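Local coordinates for IroE protein (Escherichia coli, PDB 2GZS) that hydrolyses the trilactone ring of enterobactin and its glucosylated salmochelin derivatives, usually cutting once to give linear trimers, at residues Asn118-Arg121 with Gln122-Glu125. Residues are numbered along the deposited sequence; the frame is centred on the assembly and turned at random.
Sequences NNFR and QLLE
Arg121 holds CG opposite its own N (chi1 -173°), Glu125 holds CG opposite its carbonyl carbon (chi1 -63°), and from there the two side chains run alongside each other in the same direction. The contact is made by methylenes against a carboxylate: Glu125 OE2 lies 3.3 Å from Arg121 CG and equally close to Arg121 CD. Arg121 NE stays 4.6 Å from Glu125 OE2, so the opposite charges are near but not in contact; the guanidinium and carboxylate planes lie 60° apart. A bend at chi3 of Arg121 instead carries the guanidinium away, where NH2 forms a salt bridge with Asp157 and a hydrogen bond with Ser158; Glu125 OE2 is hydrogen-bonded to Ser162 OG.

These i/i+4 neighbours belong to helix 117-132 of an alpha/beta-hydrolase fold; the bonds of Arg121 to Asp157 and Ser158 set this face against helix 150-161, which follows the nucleophile Ser149, and Ser162 comes directly after that helix. Regular alpha-helical bonding fixes the spacing, with Leu124 N donating to Phe120 O at 2.8 Å and Glu125 N to Arg121 O at 2.9 Å. An alanine here in place of Glu125 would take away the carboxylate, and would probably leave Ser162 OG without this partner and the Arg121 methylenes uncovered on that side.

On another face of the helix, Leu123 CD2 approaches Phe120 CD1 obliquely at 4.0 Å, an apolar i/i+3 contact. The Phe120 ring packs edge-to-face with Phe154 and also meets the ring of Tyr94, while Leu124 touches Phe165.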
loop_
_atom_site.group_PDB
_atom_site.type_symbol
_atom_site.label_atom_id
_atom_site.label_comp_id
_atom_site.label_asym_id
_atom_site.label_seq_id
_atom_site.Cartn_x
_atom_site.Cartn_y
_atom_site.Cartn_z
ATOM N N ASN A 118 -2.017 6.431 -12.779
ATOM C CA ASN A 118 -3.367 5.981 -13.181
ATOM C C ASN A 118 -3.273 4.720 -13.980
ATOM O O ASN A 118 -4.166 3.841 -13.814
ATOM C CB ASN A 118 -4.019 7.102 -13.963
ATOM C CG ASN A 118 -4.409 8.298 -13.148
ATOM O OD1 ASN A 118 -4.496 8.286 -11.924
ATOM N ND2 ASN A 118 -4.736 9.396 -13.841
ATOM N N ASN A 119 -2.259 4.548 -14.814
ATOM C CA ASN A 119 -2.191 3.282 -15.579
ATOM C C ASN A 119 -1.836 2.126 -14.665
ATOM O O ASN A 119 -2.333 1.021 -14.910
ATOM C CB ASN A 119 -1.127 3.359 -16.678
ATOM C CG ASN A 119 -1.262 4.519 -17.654
ATOM O OD1 ASN A 119 -0.332 5.309 -17.762
ATOM N ND2 ASN A 119 -2.366 4.595 -18.344
ATOM N N PHE A 120 -1.013 2.388 -13.630
ATOM C CA PHE A 120 -0.673 1.290 -12.700
ATOM C C PHE A 120 -1.931 0.960 -11.889
ATOM O O PHE A 120 -2.164 -0.253 -11.659
ATOM C CB PHE A 120 0.485 1.742 -11.818
ATOM C CG PHE A 120 0.837 0.678 -10.756
ATOM C CD1 PHE A 120 1.229 -0.601 -11.127
ATOM C CD2 PHE A 120 0.736 1.031 -9.407
ATOM C CE1 PHE A 120 1.550 -1.550 -10.141
ATOM C CE2 PHE A 120 1.015 0.052 -8.448
ATOM C CZ PHE A 120 1.395 -1.238 -8.798
ATOM N N ARG A 121 -2.717 1.919 -11.471
ATOM C CA ARG A 121 -3.954 1.623 -10.732
ATOM C C ARG A 121 -4.883 0.816 -11.637
ATOM O O ARG A 121 -5.537 -0.087 -11.106
ATOM C CB ARG A 121 -4.605 2.891 -10.215
ATOM C CG ARG A 121 -5.804 2.536 -9.290
ATOM C CD ARG A 121 -6.141 3.698 -8.324
ATOM N NE ARG A 121 -5.967 4.933 -9.015
ATOM C CZ ARG A 121 -5.022 5.881 -8.908
ATOM N NH1 ARG A 121 -5.185 6.889 -9.767
ATOM N NH2 ARG A 121 -3.997 5.890 -8.073
ATOM N N GLN A 122 -4.997 1.113 -12.936
ATOM C CA GLN A 122 -5.889 0.290 -13.782
ATOM C C GLN A 122 -5.357 -1.103 -13.825
ATOM O O GLN A 122 -6.125 -2.084 -13.757
ATOM C CB GLN A 122 -5.871 0.940 -15.191
ATOM C CG GLN A 122 -6.472 0.031 -16.265
ATOM C CD GLN A 122 -7.701 0.640 -16.919
ATOM O OE1 GLN A 122 -8.515 -0.099 -17.493
ATOM N NE2 GLN A 122 -7.736 1.971 -16.788
ATOM N N LEU A 123 -4.072 -1.337 -13.956
ATOM C CA LEU A 123 -3.486 -2.663 -13.957
ATOM C C LEU A 123 -3.856 -3.360 -12.639
ATOM O O LEU A 123 -4.290 -4.534 -12.568
ATOM C CB LEU A 123 -1.959 -2.601 -14.080
ATOM C CG LEU A 123 -1.227 -3.875 -13.696
ATOM C CD1 LEU A 123 -1.485 -4.947 -14.752
ATOM C CD2 LEU A 123 0.283 -3.656 -13.591
ATOM N N LEU A 124 -3.631 -2.661 -11.526
ATOM C CA LEU A 124 -3.824 -3.272 -10.188
ATOM C C LEU A 124 -5.264 -3.639 -9.978
ATOM O O LEU A 124 -5.519 -4.779 -9.511
ATOM C CB LEU A 124 -3.310 -2.263 -9.148
ATOM C CG LEU A 124 -3.440 -2.700 -7.670
ATOM C CD1 LEU A 124 -2.617 -3.961 -7.407
ATOM C CD2 LEU A 124 -3.026 -1.547 -6.768
ATOM N N GLU A 125 -6.194 -2.742 -10.238
ATOM C CA GLU A 125 -7.619 -2.946 -9.878
ATOM C C GLU A 125 -8.367 -3.807 -10.884
ATOM O O GLU A 125 -9.291 -4.553 -10.462
ATOM C CB GLU A 125 -8.334 -1.596 -9.720
ATOM C CG GLU A 125 -7.740 -0.772 -8.590
ATOM C CD GLU A 125 -8.546 0.477 -8.283
ATOM O OE1 GLU A 125 -9.590 0.768 -8.897
ATOM O OE2 GLU A 125 -8.081 1.180 -7.361
#